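Local coordinates for protein acetylxylan esterase A (PDB 5X6S) that removes acetyl side groups from the xylan backbone as a secreted serine esterase of carbohydrate esterase family 1, at residues 196-199 with 200-204; 215-218 with 219-222. All coordinates share one frame; numbering follows the deposited sequence.

Contact 1: 196-199 with 200-204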
ATOM      1  N   ILE A 196       6.755  -2.282  19.424  1.00 18.43           N
ATOM      2  CA  ILE A 196       6.747  -3.550  20.165  1.00 17.63           C
ATOM      3  C   ILE A 196       6.779  -3.301  21.683  1.00 19.33           C
ATOM      4  O   ILE A 196       7.787  -2.797  22.205  1.00 19.77           O
ATOM      5  CB  ILE A 196       7.971  -4.423  19.767  1.00 18.00           C
ATOM      6  CG1 ILE A 196       8.141  -4.469  18.250  1.00 17.89           C
ATOM      7  CG2 ILE A 196       7.955  -5.803  20.458  1.00 17.10           C
ATOM      8  CD1 ILE A 196       6.966  -5.055  17.452  1.00 18.26           C
ATOM      9  N   TYR A 197       5.706  -3.666  22.396  1.00 18.56           N
ATOM     10  CA  TYR A 197       5.657  -3.608  23.851  1.00 19.34           C
ATOM     11  C   TYR A 197       5.867  -4.994  24.449  1.00 19.74           C
ATOM     12  O   TYR A 197       5.393  -5.992  23.921  1.00 21.13           O
ATOM     13  CB  TYR A 197       4.286  -3.148  24.347  1.00 19.36           C
ATOM     14  CG  TYR A 197       3.905  -1.697  24.133  1.00 16.72           C
ATOM     15  CD1 TYR A 197       3.340  -1.242  22.921  1.00 16.24           C
ATOM     16  CD2 TYR A 197       4.039  -0.777  25.169  1.00 19.11           C
ATOM     17  CE1 TYR A 197       2.937   0.098  22.772  1.00 15.70           C
ATOM     18  CE2 TYR A 197       3.609   0.555  25.028  1.00 18.65           C
ATOM     19  CZ  TYR A 197       3.064   0.990  23.841  1.00 17.96           C
ATOM     20  OH  TYR A 197       2.654   2.308  23.752  1.00 16.22           O
ATOM     21  N   HIS A 198       6.492  -5.063  25.616  1.00 19.37           N
ATOM     22  CA  HIS A 198       6.614  -6.324  26.340  1.00 19.42           C
ATOM     23  C   HIS A 198       6.903  -5.994  27.808  1.00 20.44           C
ATOM     24  O   HIS A 198       7.510  -4.971  28.099  1.00 21.02           O
ATOM     25  CB  HIS A 198       7.724  -7.213  25.768  1.00 18.84           C
ATOM     26  CG  HIS A 198       7.431  -8.682  25.828  1.00 19.74           C
ATOM     27  ND1 HIS A 198       7.069  -9.403  24.715  1.00 21.21           N
ATOM     28  CD2 HIS A 198       7.372  -9.554  26.868  1.00 20.26           C
ATOM     29  CE1 HIS A 198       6.787 -10.644  25.053  1.00 22.87           C
ATOM     30  NE2 HIS A 198       6.989 -10.770  26.356  1.00 22.54           N
ATOM     31  N   GLY A 199       6.488  -6.880  28.703  1.00 22.27           N
ATOM     32  CA  GLY A 199       6.755  -6.697  30.142  1.00 23.31           C
ATOM     33  C   GLY A 199       7.918  -7.557  30.627  1.00 23.11           C
ATOM     34  O   GLY A 199       8.072  -8.702  30.181  1.00 24.03           O
ATOM     35  N   SER A 200       8.732  -7.010  31.543  1.00 24.71           N
ATOM     36  CA  SER A 200       9.969  -7.674  32.024  1.00 25.51           C
ATOM     37  C   SER A 200       9.724  -8.928  32.863  1.00 26.50           C
ATOM     38  O   SER A 200      10.609  -9.731  33.052  1.00 25.80           O
ATOM     39  CB  SER A 200      10.852  -6.696  32.815  1.00 26.02           C
ATOM     40  OG  SER A 200      10.263  -6.408  34.071  1.00 24.78           O
ATOM     41  N   ILE A 201       8.505  -9.106  33.365  1.00 26.90           N
ATOM     42  CA  ILE A 201       8.205 -10.240  34.218  1.00 25.90           C
ATOM     43  C   ILE A 201       7.112 -11.104  33.642  1.00 26.07           C
ATOM     44  O   ILE A 201       6.437 -11.880  34.348  1.00 28.52           O
ATOM     45  CB  ILE A 201       7.956  -9.806  35.689  1.00 27.97           C
ATOM     46  CG1 ILE A 201       6.767  -8.863  35.801  1.00 28.26           C
ATOM     47  CG2 ILE A 201       9.226  -9.139  36.242  1.00 25.58           C
ATOM     48  CD1 ILE A 201       6.164  -8.811  37.205  1.00 31.91           C
ATOM     49  N   ASP A 202       6.980 -11.047  32.315  1.00 25.87           N
ATOM     50  CA  ASP A 202       6.074 -11.950  31.596  1.00 24.05           C
ATOM     51  C   ASP A 202       6.559 -13.399  31.725  1.00 24.44           C
ATOM     52  O   ASP A 202       7.671 -13.714  31.320  1.00 26.41           O
ATOM     53  CB  ASP A 202       6.053 -11.524  30.129  1.00 24.11           C
ATOM     54  CG  ASP A 202       4.864 -12.081  29.356  1.00 24.88           C
ATOM     55  OD1 ASP A 202       4.415 -13.230  29.623  1.00 22.86           O
ATOM     56  OD2 ASP A 202       4.382 -11.329  28.474  1.00 23.45           O
ATOM     57  N   THR A 203       5.721 -14.275  32.260  1.00 25.00           N
ATOM     58  CA  THR A 203       6.032 -15.683  32.393  1.00 26.57           C
ATOM     59  C   THR A 203       5.098 -16.560  31.552  1.00 27.65           C
ATOM     60  O   THR A 203       4.968 -17.748  31.804  1.00 26.31           O
ATOM     61  CB  THR A 203       5.987 -16.100  33.893  1.00 28.82           C
ATOM     62  OG1 THR A 203       4.677 -15.920  34.409  1.00 30.51           O
ATOM     63  CG2 THR A 203       6.955 -15.235  34.707  1.00 29.18           C
ATOM     64  N   THR A 204       4.423 -15.947  30.568  1.00 27.73           N
ATOM     65  CA  THR A 204       3.659 -16.678  29.527  1.00 27.54           C
ATOM     66  C   THR A 204       4.449 -16.632  28.218  1.00 25.95           C
ATOM     67  O   THR A 204       4.806 -17.667  27.647  1.00 26.67           O
ATOM     68  CB  THR A 204       2.280 -16.038  29.300  1.00 27.32           C
ATOM     69  OG1 THR A 204       1.517 -16.134  30.507  1.00 29.92           O
ATOM     70  CG2 THR A 204       1.537 -16.724  28.186  1.00 28.48           C
TER
HETATM   71  O   HOH W   1       4.317  -8.825  28.615  1.00 22.36           O

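Contact 2: 215-218 with 219-222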
ATOM      1  N   LYS A 215      15.077  -7.540  17.249  1.00 19.96           N
ATOM      2  CA  LYS A 215      16.091  -8.078  16.314  1.00 20.50           C
ATOM      3  C   LYS A 215      15.480  -8.283  14.939  1.00 21.10           C
ATOM      4  O   LYS A 215      16.009  -7.764  13.930  1.00 22.52           O
ATOM      5  CB  LYS A 215      16.617  -9.414  16.815  1.00 21.68           C
ATOM      6  CG  LYS A 215      17.628  -9.351  17.976  1.00 23.10           C
ATOM      7  CD  LYS A 215      17.845 -10.742  18.497  1.00 24.75           C
ATOM      8  CE  LYS A 215      18.968 -10.858  19.489  1.00 24.68           C
ATOM      9  NZ  LYS A 215      19.067 -12.298  19.902  1.00 23.44           N
ATOM     10  N   GLN A 216      14.374  -9.024  14.894  1.00 20.78           N
ATOM     11  CA  GLN A 216      13.686  -9.321  13.615  1.00 20.85           C
ATOM     12  C   GLN A 216      13.444  -8.071  12.793  1.00 20.86           C
ATOM     13  O   GLN A 216      13.908  -7.971  11.635  1.00 19.40           O
ATOM     14  CB  GLN A 216      12.386 -10.035  13.867  1.00 20.55           C
ATOM     15  CG  GLN A 216      11.600 -10.311  12.592  1.00 21.75           C
ATOM     16  CD  GLN A 216      10.516 -11.356  12.833  1.00 22.00           C
ATOM     17  OE1 GLN A 216       9.566 -11.108  13.559  1.00 21.46           O
ATOM     18  NE2 GLN A 216      10.690 -12.539  12.268  1.00 21.67           N
ATOM     19  N   TRP A 217      12.784  -7.068  13.386  1.00 20.37           N
ATOM     20  CA  TRP A 217      12.465  -5.870  12.633  1.00 20.21           C
ATOM     21  C   TRP A 217      13.645  -4.991  12.310  1.00 21.02           C
ATOM     22  O   TRP A 217      13.678  -4.390  11.239  1.00 21.03           O
ATOM     23  CB  TRP A 217      11.292  -5.081  13.250  1.00 20.85           C
ATOM     24  CG  TRP A 217      10.042  -5.930  13.320  1.00 20.12           C
ATOM     25  CD1 TRP A 217       9.388  -6.328  14.441  1.00 19.33           C
ATOM     26  CD2 TRP A 217       9.368  -6.559  12.222  1.00 18.81           C
ATOM     27  NE1 TRP A 217       8.315  -7.140  14.112  1.00 18.84           N
ATOM     28  CE2 TRP A 217       8.277  -7.282  12.756  1.00 18.99           C
ATOM     29  CE3 TRP A 217       9.571  -6.571  10.835  1.00 21.19           C
ATOM     30  CZ2 TRP A 217       7.389  -8.013  11.954  1.00 20.03           C
ATOM     31  CZ3 TRP A 217       8.681  -7.305  10.030  1.00 18.23           C
ATOM     32  CH2 TRP A 217       7.621  -8.002  10.579  1.00 19.44           C
ATOM     33  N   ALA A 218      14.618  -4.934  13.217  1.00 21.61           N
ATOM     34  CA  ALA A 218      15.908  -4.298  12.937  1.00 22.86           C
ATOM     35  C   ALA A 218      16.514  -4.926  11.661  1.00 21.06           C
ATOM     36  O   ALA A 218      16.880  -4.217  10.763  1.00 23.76           O
ATOM     37  CB  ALA A 218      16.858  -4.458  14.123  1.00 22.27           C
ATOM     38  N   GLY A 219      16.582  -6.243  11.602  1.00 21.70           N
ATOM     39  CA  GLY A 219      17.163  -6.933  10.424  1.00 23.17           C
ATOM     40  C   GLY A 219      16.353  -6.579   9.184  1.00 24.81           C
ATOM     41  O   GLY A 219      16.919  -6.213   8.127  1.00 23.25           O
ATOM     42  N   VAL A 220      15.012  -6.629   9.314  1.00 22.77           N
ATOM     43  CA  VAL A 220      14.132  -6.372   8.166  1.00 21.58           C
ATOM     44  C   VAL A 220      14.365  -4.958   7.623  1.00 22.86           C
ATOM     45  O   VAL A 220      14.432  -4.713   6.388  1.00 20.48           O
ATOM     46  CB  VAL A 220      12.652  -6.637   8.554  1.00 20.34           C
ATOM     47  CG1 VAL A 220      11.675  -6.065   7.552  1.00 21.99           C
ATOM     48  CG2 VAL A 220      12.421  -8.129   8.697  1.00 20.92           C
ATOM     49  N   PHE A 221      14.493  -3.988   8.533  1.00 23.03           N
ATOM     50  CA  PHE A 221      14.571  -2.606   8.064  1.00 21.77           C
ATOM     51  C   PHE A 221      16.014  -2.133   7.809  1.00 22.85           C
ATOM     52  O   PHE A 221      16.228  -1.025   7.382  1.00 23.96           O
ATOM     53  CB  PHE A 221      13.846  -1.665   9.050  1.00 23.09           C
ATOM     54  CG  PHE A 221      12.346  -1.785   8.967  1.00 21.57           C
ATOM     55  CD1 PHE A 221      11.663  -1.234   7.882  1.00 22.67           C
ATOM     56  CD2 PHE A 221      11.643  -2.510   9.914  1.00 21.13           C
ATOM     57  CE1 PHE A 221      10.275  -1.343   7.787  1.00 22.01           C
ATOM     58  CE2 PHE A 221      10.265  -2.638   9.809  1.00 21.19           C
ATOM     59  CZ  PHE A 221       9.601  -2.048   8.773  1.00 19.50           C
ATOM     60  N   GLY A 222      16.984  -2.971   8.075  1.00 23.72           N
ATOM     61  CA  GLY A 222      18.373  -2.541   7.808  1.00 25.97           C
ATOM     62  C   GLY A 222      18.980  -1.694   8.934  1.00 27.51           C
ATOM     63  O   GLY A 222      19.995  -1.025   8.709  1.00 26.65           O
TER

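Contact 1: 196-199 with 200-204
Where strand 193-199 gives way to the loop behind it, Asp202 folds back over the end of the strand and brings its carboxylate near NE2 of His198. The two side chains cross at about a right angle, their planes turned 37° apart; His198 NE2, which is hydrogen-bonded to Leu205 O, lies 3.4 Å from OD2 of Asp202. The fold-back is a type I turn from Gly199 to Asp202, closed by a weak bond of 3.4 Å from Asp202 N to Gly199 O. With CG anti to its own nitrogen (chi1 -163°), Asp202 sets its carboxylate beside the carbonyl carbon, toward the following residues. There OD1 accepts from Thr204 N at 2.9 Å, making an Asx turn, and also from Leu205 N. OD2 bonds to His259 ND1 and accepts from a water 2.5 Å away, which in turn accepts from Gly199 N. This packed interior contrasts with the outer side of the turn, where exposed Ile201 points away from the strand; the small polar Ser200 suits the bend, its OG bonding to Gly256 N. Ser119, the probable nucleophile, is about 7 Å from Asp202 between side chains, consistent with a Ser-His-Asp charge relay: a carboxylate held by two backbone N-H groups and a water, and probably orienting His259.

Contact 2: 215-218 with 219-222
Trp217 packs along Val220 in the last turns of helix 208-221, which ends in a Schellman motif at Gly222. The indole and the valine, three residues on, lie side by side, both pointing the same way. The six-membered ring does the touching: CE3 of Trp217 is 3.8 Å from Val220 CB, and Val220 CG1 sits at the ring edge, in plane. With CG anti to the carbonyl carbon (chi1 -59°), it is the second torsion, 116°, that turns CE3 toward the following turn. Phe221 CE2 comes 4.1 Å from the same Trp217 CE3. A broad aromatic suits this buried place, since it packs on Met194 and Ile196 of strand 193-199 while its NE1 bonds to Asn126 OD1. Ala218, also buried, brings only a compact methyl. Gly219 N gives a straight bond of 2.8 Å to Lys215 O, nearly in line with the carbonyl. Val220 N follows with a bond to Gln216 O, and Phe221 N with one to Trp217 O. Positive phi (83°) at Gly222 turns the chain out of the helix; glycine suits these angles because a beta carbon would press on the carbonyl oxygen of Phe221. At the edge of the Phe221 ring, near its plane, CD2 rests 3.1 Å from Trp217 O.

From the N terminus, strand 193-199 runs through the sheet between strands 138-142 and 249-254. Contact 1 closes a tight turn at the end of that strand. The chain then passes into helix 208-221, and contact 2 closes the C-terminal turns of this helix, so the two follow in series and neither encloses nor crosses the other. Their centres lie 20 Å apart, yet they meet directly: Ile196 CD1 packs 4.1 Å from Trp217 CD1, where the helix lies on the strand. Contact 1 thus joins the strand end to the loop that carries the probable triad aspartate of this alpha/beta-hydrolase, while contact 2 finishes the helix, whose Val220 and Gln216 also pack on helix 173-182.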